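Local coordinates for MsStt7d protein (Micromonas, PDB 4IX3) that probably phosphorylates proteins with ATP, acting through the kinase catalytic domain of a state transition kinase homolog, at residues R150-L153 / G154-R158; M67-N70 / Y71-A75; A157-E161 / C162-H166; V40-G43 / D44-V47. All blocks are in the same frame, centred on the assembly; numbering follows the deposited sequence.

Contact 1 of 4, residues R150-L153 / G154-R158; sequences RELL and GSLAR
Leu152 and Leu156 reach each other through different first torsions: CG of Leu152 stands opposite its own backbone N (chi1 176°), while that of Leu156 swings back beside its N (chi1 -67°). These torsions direct the two side chains toward each other and bring Leu152 CD1 to 3.7 Å from Leu156 CD1. They meet one turn apart on helix 141-161, the long helix of the kinase C-lobe that leads into the catalytic loop, and the two side chains pass at a slant. CG of Leu156 also rests 3.3 Å from the carbonyl oxygen Leu152 O, so the isobutyl group sits down against the preceding turn as well as against its neighbour. Helix 246-261 and Leu186 of strand 183-186 close over both leucines. Cut back to an alanine, position Leu156 would probably leave a gap beside Leu152 CD1 and lose its own contacts with Leu186 and Val169. Glu151, on another side of the helix, turns away from the contact to make a salt bridge with Lys147 and to accept a bond from Leu184 N. Beneath the side chains run four regular i to i+4 bonds. The straightest joins Leu156 N to Leu152 O at 2.8 Å, with 174° at the hydrogen.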
loop_
_atom_site.group_PDB
_atom_site.type_symbol
_atom_site.label_atom_id
_atom_site.label_comp_id
_atom_site.label_asym_id
_atom_site.label_seq_id
_atom_site.Cartn_x
_atom_site.Cartn_y
_atom_site.Cartn_z
ATOM N N ARG B 150 -20.649 -13.592 17.808
ATOM C CA ARG B 150 -21.946 -12.944 18.003
ATOM C C ARG B 150 -21.750 -11.430 17.841
ATOM O O ARG B 150 -22.597 -10.773 17.198
ATOM C CB ARG B 150 -22.465 -13.279 19.416
ATOM C CG ARG B 150 -23.871 -12.758 19.691
ATOM C CD ARG B 150 -24.322 -13.038 21.117
ATOM N NE ARG B 150 -24.523 -14.464 21.374
ATOM C CZ ARG B 150 -23.726 -15.218 22.119
ATOM N NH1 ARG B 150 -22.650 -14.672 22.688
ATOM N NH2 ARG B 150 -24.053 -16.497 22.349
ATOM N N GLU B 151 -20.658 -10.901 18.417
ATOM C CA GLU B 151 -20.409 -9.449 18.296
ATOM C C GLU B 151 -20.080 -9.029 16.863
ATOM O O GLU B 151 -20.613 -8.045 16.336
ATOM C CB GLU B 151 -19.289 -9.069 19.257
ATOM C CG GLU B 151 -19.747 -9.228 20.696
ATOM C CD GLU B 151 -18.636 -9.182 21.713
ATOM O OE1 GLU B 151 -18.949 -9.360 22.931
ATOM O OE2 GLU B 151 -17.424 -9.022 21.360
ATOM N N LEU B 152 -19.219 -9.785 16.206
ATOM C CA LEU B 152 -18.840 -9.465 14.825
ATOM C C LEU B 152 -20.021 -9.567 13.861
ATOM O O LEU B 152 -20.257 -8.656 13.046
ATOM C CB LEU B 152 -17.760 -10.454 14.362
ATOM C CG LEU B 152 -17.349 -10.293 12.876
ATOM C CD1 LEU B 152 -16.834 -8.876 12.576
ATOM C CD2 LEU B 152 -16.262 -11.334 12.583
ATOM N N LEU B 153 -20.792 -10.670 13.916
ATOM C CA LEU B 153 -21.888 -10.841 13.014
ATOM C C LEU B 153 -22.965 -9.771 13.318
ATOM O O LEU B 153 -23.596 -9.266 12.372
ATOM C CB LEU B 153 -22.490 -12.241 13.073
ATOM C CG LEU B 153 -21.551 -13.336 12.587
ATOM C CD1 LEU B 153 -22.153 -14.685 12.990
ATOM C CD2 LEU B 153 -21.366 -13.259 11.099
ATOM N N GLY B 154 -23.194 -9.429 14.608
ATOM C CA GLY B 154 -24.209 -8.393 14.890
ATOM C C GLY B 154 -23.767 -7.044 14.312
ATOM O O GLY B 154 -24.569 -6.327 13.748
ATOM N N SER B 155 -22.485 -6.719 14.429
ATOM C CA SER B 155 -21.982 -5.455 13.867
ATOM C C SER B 155 -22.031 -5.433 12.350
ATOM O O SER B 155 -22.444 -4.434 11.742
ATOM C CB SER B 155 -20.589 -5.169 14.356
ATOM O OG SER B 155 -20.607 -4.833 15.724
ATOM N N LEU B 156 -21.593 -6.528 11.713
ATOM C CA LEU B 156 -21.728 -6.622 10.255
ATOM C C LEU B 156 -23.172 -6.491 9.789
ATOM O O LEU B 156 -23.463 -5.826 8.800
ATOM C CB LEU B 156 -21.049 -7.898 9.717
ATOM C CG LEU B 156 -19.527 -7.902 9.865
ATOM C CD1 LEU B 156 -18.967 -9.268 9.531
ATOM C CD2 LEU B 156 -18.932 -6.833 8.938
ATOM N N ALA B 157 -24.110 -7.124 10.515
ATOM C CA ALA B 157 -25.511 -6.998 10.173
ATOM C C ALA B 157 -25.955 -5.534 10.252
ATOM O O ALA B 157 -26.683 -5.061 9.372
ATOM C CB ALA B 157 -26.370 -7.868 11.071
ATOM N N ARG B 158 -25.526 -4.816 11.298
ATOM C CA ARG B 158 -25.901 -3.393 11.382
ATOM C C ARG B 158 -25.239 -2.555 10.283
ATOM O O ARG B 158 -25.882 -1.658 9.694
ATOM C CB ARG B 158 -25.471 -2.867 12.755
ATOM C CG ARG B 158 -26.358 -3.384 13.877
ATOM C CD ARG B 158 -25.844 -2.974 15.272
ATOM N NE ARG B 158 -25.939 -1.522 15.390
ATOM C CZ ARG B 158 -25.164 -0.768 16.161
ATOM N NH1 ARG B 158 -24.164 -1.308 16.862
ATOM N NH2 ARG B 158 -25.388 0.537 16.226
#

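Contact 2 of 4, residues M67-N70 / Y71-A75; sequences MDVN and YHVHA
Met67 and Tyr71 run side by side in the same direction, one helical turn apart. The methionine starts out extended, CG opposite its backbone N (chi1 179°), which lays CG 3.5 Å from Tyr71 CE2. Its sulfur comes to the rim of the ring, SD lying 5.5 Å from the ring centroid and close to the ring plane: a Met-aromatic contact made at the edge. The carbonyl of Met67 is used too, accepting Tyr71 N at 2.9 Å. Phe84 of strand 84-90 meets the Tyr71 ring edge-to-face. Asp68 sends its carboxylate elsewhere, but its CA lies at the edge of the Tyr71 ring and its carbonyl holds His72 N. This is helix 59-76, the αC helix of the kinase N-lobe, and with Val69 it turns to its inner side. Val69 O takes Val73 N at 2.8 Å, and Val73 CG2 settles 3.4 Å from that same oxygen; the valines themselves meet loosely, Val69 CG1 to Val73 CG2 at 4.3 Å. Asn70 gives its carbonyl to His74 N, with His74 CB 3.3 Å from Asn70 O. Its buried amide is held at both ends, OD1 by Trp111 NE1 and ND2 by the carbonyl of Glu66, about 8 Å from the side chains of Lys50 and Asp188.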
loop_
_atom_site.group_PDB
_atom_site.type_symbol
_atom_site.label_atom_id
_atom_site.label_comp_id
_atom_site.label_asym_id
_atom_site.label_seq_id
_atom_site.Cartn_x
_atom_site.Cartn_y
_atom_site.Cartn_z
ATOM N N MET B 67 -13.371 8.724 4.757
ATOM C CA MET B 67 -13.962 9.747 5.614
ATOM C C MET B 67 -15.479 9.745 5.497
ATOM O O MET B 67 -16.149 9.720 6.557
ATOM C CB MET B 67 -13.387 11.105 5.202
ATOM C CG MET B 67 -13.979 12.221 6.053
ATOM S SD MET B 67 -13.139 13.835 5.782
ATOM C CE MET B 67 -13.666 14.193 4.119
ATOM N N ASP B 68 -15.995 9.789 4.272
ATOM C CA ASP B 68 -17.437 9.826 4.053
ATOM C C ASP B 68 -18.100 8.583 4.715
ATOM O O ASP B 68 -19.178 8.684 5.369
ATOM C CB ASP B 68 -17.783 9.793 2.559
ATOM C CG ASP B 68 -17.364 11.053 1.804
ATOM O OD1 ASP B 68 -17.178 12.106 2.440
ATOM O OD2 ASP B 68 -17.297 10.985 0.537
ATOM N N VAL B 69 -17.537 7.398 4.478
ATOM C CA VAL B 69 -18.138 6.159 5.028
ATOM C C VAL B 69 -18.047 6.228 6.551
ATOM O O VAL B 69 -18.996 5.797 7.236
ATOM C CB VAL B 69 -17.464 4.886 4.443
ATOM C CG1 VAL B 69 -17.956 3.632 5.169
ATOM C CG2 VAL B 69 -17.688 4.805 2.939
ATOM N N ASN B 70 -16.968 6.750 7.139
ATOM C CA ASN B 70 -16.908 6.907 8.600
ATOM C C ASN B 70 -17.968 7.854 9.125
ATOM O O ASN B 70 -18.562 7.562 10.149
ATOM C CB ASN B 70 -15.538 7.384 9.062
ATOM C CG ASN B 70 -14.607 6.225 9.370
ATOM O OD1 ASN B 70 -14.630 5.698 10.481
ATOM N ND2 ASN B 70 -13.786 5.828 8.397
ATOM N N TYR B 71 -18.279 8.919 8.403
ATOM C CA TYR B 71 -19.377 9.780 8.858
ATOM C C TYR B 71 -20.685 9.010 8.782
ATOM O O TYR B 71 -21.538 9.131 9.668
ATOM C CB TYR B 71 -19.462 11.062 8.016
ATOM C CG TYR B 71 -18.489 12.130 8.459
ATOM C CD1 TYR B 71 -18.725 12.867 9.618
ATOM C CD2 TYR B 71 -17.391 12.482 7.683
ATOM C CE1 TYR B 71 -17.886 13.900 10.051
ATOM C CE2 TYR B 71 -16.562 13.536 8.076
ATOM C CZ TYR B 71 -16.774 14.211 9.263
ATOM O OH TYR B 71 -15.923 15.222 9.651
ATOM N N HIS B 72 -20.894 8.242 7.715
ATOM C CA HIS B 72 -22.123 7.441 7.595
ATOM C C HIS B 72 -22.266 6.461 8.749
ATOM O O HIS B 72 -23.376 6.300 9.291
ATOM C CB HIS B 72 -22.140 6.709 6.249
ATOM C CG HIS B 72 -23.433 6.022 5.941
ATOM N ND1 HIS B 72 -24.548 6.693 5.565
ATOM C CD2 HIS B 72 -23.748 4.669 5.949
ATOM C CE1 HIS B 72 -25.532 5.799 5.356
ATOM N NE2 HIS B 72 -25.030 4.556 5.566
ATOM N N VAL B 73 -21.188 5.750 9.048
ATOM C CA VAL B 73 -21.199 4.754 10.142
ATOM C C VAL B 73 -21.388 5.407 11.508
ATOM O O VAL B 73 -22.105 4.874 12.370
ATOM C CB VAL B 73 -19.923 3.893 10.114
ATOM C CG1 VAL B 73 -19.788 3.024 11.370
ATOM C CG2 VAL B 73 -19.976 3.009 8.876
ATOM N N HIS B 74 -20.793 6.575 11.704
ATOM C CA HIS B 74 -20.963 7.283 12.953
ATOM C C HIS B 74 -22.439 7.683 13.135
ATOM O O HIS B 74 -22.982 7.594 14.246
ATOM C CB HIS B 74 -20.106 8.539 12.949
ATOM C CG HIS B 74 -20.257 9.332 14.212
ATOM N ND1 HIS B 74 -19.491 9.120 15.297
ATOM C CD2 HIS B 74 -21.166 10.332 14.546
ATOM C CE1 HIS B 74 -19.842 9.989 16.262
ATOM N NE2 HIS B 74 -20.862 10.734 15.799
ATOM N N ALA B 75 -23.126 8.068 12.057
ATOM C CA ALA B 75 -24.521 8.449 12.130
ATOM C C ALA B 75 -25.453 7.265 12.297
ATOM O O ALA B 75 -26.501 7.448 12.927
ATOM C CB ALA B 75 -24.902 9.256 10.898
#

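Contact 3 of 4, residues A157-E161 / C162-H166; sequences ARLHE and CGVVH
The imidazole of His160 turns an edge to the carbonyl oxygen of Val164, which lies in the ring plane only 3.1 Å from CD2. Val165 CG2 is 4.3 Å from the same His160 CD2. Having CG beside the backbone N (chi1 -59°) brings the ring back along the chain that follows the helix, although its CB starts out away from it. Next to CD2 in the ring, NE2 hydrogen-bonds to Asp249 OD2, so adjacent ring atoms meet a carboxylate and a carbonyl. An alanine here would remove the ring, and would probably leave Asp249 short of a donor and Val164 O without the polarised C-H beside it.

The backbone between these groups is a Schellman motif that ends helix 141-161. Gly163 N returns to His160 O at 2.9 Å, and Val164 N reaches Leu159 O, also at 2.9 Å. Cys162 N adds weak bonds to the carbonyls of Arg158 and Leu159. Gly163 is the C-prime residue; at its positive phi (88°) a side chain would collide with the carbonyl oxygen of Cys162. Leu159 and Val164 meet lightly, CB to CB at 4.3 Å.

Past the turn, strand 164-165 pairs with strand 193-194 and leads into the HRD catalytic loop that begins at His166. Helix 59-76 packs against Leu159 and Val164 through Val73 and Val69, while helix 246-261 supplies Asp249, whose OD2 also accepts His166 N.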
loop_
_atom_site.group_PDB
_atom_site.type_symbol
_atom_site.label_atom_id
_atom_site.label_comp_id
_atom_site.label_asym_id
_atom_site.label_seq_id
_atom_site.Cartn_x
_atom_site.Cartn_y
_atom_site.Cartn_z
ATOM N N ALA B 157 -24.110 -7.124 10.515
ATOM C CA ALA B 157 -25.511 -6.998 10.173
ATOM C C ALA B 157 -25.955 -5.534 10.252
ATOM O O ALA B 157 -26.683 -5.061 9.372
ATOM C CB ALA B 157 -26.370 -7.868 11.071
ATOM N N ARG B 158 -25.526 -4.816 11.298
ATOM C CA ARG B 158 -25.901 -3.393 11.382
ATOM C C ARG B 158 -25.239 -2.555 10.283
ATOM O O ARG B 158 -25.882 -1.658 9.694
ATOM C CB ARG B 158 -25.471 -2.867 12.755
ATOM C CG ARG B 158 -26.358 -3.384 13.877
ATOM C CD ARG B 158 -25.844 -2.974 15.272
ATOM N NE ARG B 158 -25.939 -1.522 15.390
ATOM C CZ ARG B 158 -25.164 -0.768 16.161
ATOM N NH1 ARG B 158 -24.164 -1.308 16.862
ATOM N NH2 ARG B 158 -25.388 0.537 16.226
ATOM N N LEU B 159 -23.979 -2.844 9.909
ATOM C CA LEU B 159 -23.359 -2.160 8.765
ATOM C C LEU B 159 -24.119 -2.427 7.477
ATOM O O LEU B 159 -24.488 -1.513 6.715
ATOM C CB LEU B 159 -21.889 -2.554 8.644
ATOM C CG LEU B 159 -21.024 -1.969 9.760
ATOM C CD1 LEU B 159 -19.654 -2.620 9.833
ATOM C CD2 LEU B 159 -20.823 -0.457 9.661
ATOM N N HIS B 160 -24.425 -3.709 7.256
ATOM C CA HIS B 160 -25.134 -4.050 6.036
ATOM C C HIS B 160 -26.504 -3.394 5.931
ATOM O O HIS B 160 -26.942 -2.977 4.843
ATOM C CB HIS B 160 -25.271 -5.564 5.843
ATOM C CG HIS B 160 -23.945 -6.261 5.799
ATOM N ND1 HIS B 160 -23.784 -7.586 6.060
ATOM C CD2 HIS B 160 -22.688 -5.756 5.536
ATOM C CE1 HIS B 160 -22.483 -7.913 5.972
ATOM N NE2 HIS B 160 -21.795 -6.803 5.653
ATOM N N GLU B 161 -27.197 -3.293 7.065
ATOM C CA GLU B 161 -28.521 -2.676 7.151
ATOM C C GLU B 161 -28.488 -1.208 6.695
ATOM O O GLU B 161 -29.463 -0.689 6.170
ATOM C CB GLU B 161 -29.052 -2.814 8.599
ATOM C CG GLU B 161 -30.497 -2.429 8.886
ATOM C CD GLU B 161 -30.818 -2.522 10.386
ATOM O OE1 GLU B 161 -30.104 -3.222 11.161
ATOM O OE2 GLU B 161 -31.777 -1.856 10.820
ATOM N N CYS B 162 -27.367 -0.541 6.904
ATOM C CA CYS B 162 -27.254 0.835 6.443
ATOM C C CYS B 162 -26.426 0.957 5.183
ATOM O O CYS B 162 -26.004 2.062 4.807
ATOM C CB CYS B 162 -26.783 1.773 7.546
ATOM S SG CYS B 162 -25.042 1.610 7.988
ATOM N N GLY B 163 -26.269 -0.160 4.472
ATOM C CA GLY B 163 -25.686 -0.166 3.137
ATOM C C GLY B 163 -24.172 -0.294 3.059
ATOM O O GLY B 163 -23.628 -0.209 1.971
ATOM N N VAL B 164 -23.486 -0.483 4.166
ATOM C CA VAL B 164 -22.038 -0.553 4.173
ATOM C C VAL B 164 -21.539 -1.980 4.140
ATOM O O VAL B 164 -21.989 -2.795 4.974
ATOM C CB VAL B 164 -21.489 0.191 5.412
ATOM C CG1 VAL B 164 -19.962 0.066 5.500
ATOM C CG2 VAL B 164 -21.921 1.672 5.350
ATOM N N VAL B 165 -20.643 -2.269 3.210
ATOM C CA VAL B 165 -19.894 -3.524 3.202
ATOM C C VAL B 165 -18.460 -3.214 3.587
ATOM O O VAL B 165 -17.851 -2.320 2.965
ATOM C CB VAL B 165 -20.001 -4.257 1.851
ATOM C CG1 VAL B 165 -19.147 -5.520 1.803
ATOM C CG2 VAL B 165 -21.462 -4.548 1.571
ATOM N N HIS B 166 -17.936 -3.881 4.603
ATOM C CA HIS B 166 -16.660 -3.451 5.194
ATOM C C HIS B 166 -15.511 -3.809 4.236
ATOM O O HIS B 166 -14.594 -2.996 4.029
ATOM C CB HIS B 166 -16.518 -4.142 6.571
ATOM C CG HIS B 166 -15.227 -3.850 7.235
ATOM N ND1 HIS B 166 -15.050 -3.031 8.316
ATOM C CD2 HIS B 166 -13.981 -4.318 6.882
ATOM C CE1 HIS B 166 -13.732 -2.993 8.632
ATOM N NE2 HIS B 166 -13.095 -3.818 7.755
#

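Contact 4 of 4, residues V40-G43 / D44-V47; sequences VFKG and DQDV
Phe41 and Gln45 form a hydrogen-bonded antiparallel pair, and Val40 with Asp46 the non-hydrogen-bonded pair next to it. Phe41 N reaches Gln45 O at 2.8 Å, nearly straight (167° at the hydrogen). The return bond, Gln45 N to Phe41 O, is 2.9 Å, and that carbonyl also takes a weak bond from Asp44 N at 3.3 Å. Asp44 and Gln45 thus share Phe41 as their partner, which makes a classic beta bulge. Lys42 and Gly43, both at positive phi, turn the chain over in a geometry close to a type I′ turn. This is the end of the hairpin of strands 34-41 and 45-52 in the kinase N-lobe.

Phe41 and Gln45 lie side by side. With the phenylalanine CG opposite its backbone N (chi1 176°), the edge of the ring meets the glutamine amide: OE1 lies in the ring plane, 3.6 Å from CD2, and the two planes are 75° apart. Lys42 CG sits over the centre of one face, 3.9 Å above it. On the face of the sheet that carries Phe41 and Gln45, Val47 CG1 presses on Phe41 CB at 3.8 Å, and Met85 and Met110 continue the apolar layer. Val40 and Asp46 occupy the other side, where Val40 CG1 stands 3.7 Å from Asp44 N.

In-plane placement puts the glutamine oxygen against the electropositive C-H rim of Phe41 rather than its electron-rich face, which is probably a favourable position for a polar group beside a buried ring.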
loop_
_atom_site.group_PDB
_atom_site.type_symbol
_atom_site.label_atom_id
_atom_site.label_comp_id
_atom_site.label_asym_id
_atom_site.label_seq_id
_atom_site.Cartn_x
_atom_site.Cartn_y
_atom_site.Cartn_z
ATOM N N VAL B 40 -2.043 11.717 20.664
ATOM C CA VAL B 40 -2.685 12.099 21.920
ATOM C C VAL B 40 -3.411 13.405 21.622
ATOM O O VAL B 40 -2.798 14.350 21.082
ATOM C CB VAL B 40 -1.655 12.316 23.048
ATOM C CG1 VAL B 40 -2.373 12.753 24.315
ATOM C CG2 VAL B 40 -0.867 11.033 23.317
ATOM N N PHE B 41 -4.679 13.460 22.020
ATOM C CA PHE B 41 -5.522 14.609 21.765
ATOM C C PHE B 41 -5.779 15.270 23.133
ATOM O O PHE B 41 -6.187 14.592 24.092
ATOM C CB PHE B 41 -6.816 14.144 21.089
ATOM C CG PHE B 41 -7.847 15.211 20.838
ATOM C CD1 PHE B 41 -7.527 16.389 20.149
ATOM C CD2 PHE B 41 -9.161 15.046 21.290
ATOM C CE1 PHE B 41 -8.509 17.325 19.852
ATOM C CE2 PHE B 41 -10.168 15.971 20.974
ATOM C CZ PHE B 41 -9.833 17.138 20.258
ATOM N N LYS B 42 -5.559 16.577 23.216
ATOM C CA LYS B 42 -5.823 17.372 24.411
ATOM C C LYS B 42 -5.059 16.849 25.614
ATOM O O LYS B 42 -5.505 16.923 26.766
ATOM C CB LYS B 42 -7.318 17.456 24.672
ATOM C CG LYS B 42 -8.033 18.362 23.691
ATOM C CD LYS B 42 -9.475 18.601 24.103
ATOM C CE LYS B 42 -10.173 19.541 23.136
ATOM N NZ LYS B 42 -11.479 19.935 23.715
ATOM N N GLY B 43 -3.890 16.313 25.339
ATOM C CA GLY B 43 -3.002 15.862 26.391
ATOM C C GLY B 43 -3.334 14.546 27.053
ATOM O O GLY B 43 -2.457 13.946 27.637
ATOM N N ASP B 44 -4.575 14.077 26.948
ATOM C CA ASP B 44 -4.957 12.885 27.709
ATOM C C ASP B 44 -5.896 11.915 26.992
ATOM O O ASP B 44 -6.390 10.963 27.629
ATOM C CB ASP B 44 -5.541 13.299 29.056
ATOM C CG ASP B 44 -6.916 13.944 28.935
ATOM O OD1 ASP B 44 -7.327 14.289 27.795
ATOM O OD2 ASP B 44 -7.505 14.213 30.019
ATOM N N GLN B 45 -6.200 12.153 25.714
ATOM C CA GLN B 45 -7.059 11.203 24.998
ATOM C C GLN B 45 -6.222 10.438 23.983
ATOM O O GLN B 45 -5.615 11.033 23.102
ATOM C CB GLN B 45 -8.219 11.912 24.316
ATOM C CG GLN B 45 -9.118 12.655 25.266
ATOM C CD GLN B 45 -10.253 13.326 24.532
ATOM O OE1 GLN B 45 -10.825 12.764 23.586
ATOM N NE2 GLN B 45 -10.529 14.576 24.893
ATOM N N ASP B 46 -6.113 9.118 24.125
ATOM C CA ASP B 46 -5.402 8.315 23.125
ATOM C C ASP B 46 -6.214 8.189 21.848
ATOM O O ASP B 46 -7.380 7.795 21.864
ATOM C CB ASP B 46 -5.133 6.946 23.729
ATOM C CG ASP B 46 -4.175 7.025 24.882
ATOM O OD1 ASP B 46 -3.287 7.898 24.874
ATOM O OD2 ASP B 46 -4.284 6.240 25.834
ATOM N N VAL B 47 -5.584 8.569 20.738
ATOM C CA VAL B 47 -6.272 8.555 19.471
ATOM C C VAL B 47 -5.424 7.821 18.427
ATOM O O VAL B 47 -4.234 7.555 18.663
ATOM C CB VAL B 47 -6.617 9.989 18.958
ATOM C CG1 VAL B 47 -7.610 10.608 19.947
ATOM C CG2 VAL B 47 -5.389 10.860 18.779
#

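In the fold
Contacts 1 and 3 belong to the same C-lobe helix, 141-161, and share Ala157 and Arg158: contact 1 is regular helix with leucines facing inward, contact 3 the buried place where that helix stops. Contact 2 lies on helix 59-76 of the N-lobe, mostly apolar inward apart from the buried Asn70 amide, and exposed at Tyr71. It touches contact 3 directly: His72 NE2 probably bonds to Cys162 O at 2.8 Å, so the two lobes meet here. Contact 4 stands apart, its centre about 24 Å from the centre of the chain, a hairpin end with an exposed turn but with Phe41 and Val47 buried, and with bonds between strands, where the others rely on helical or helix-ending ones.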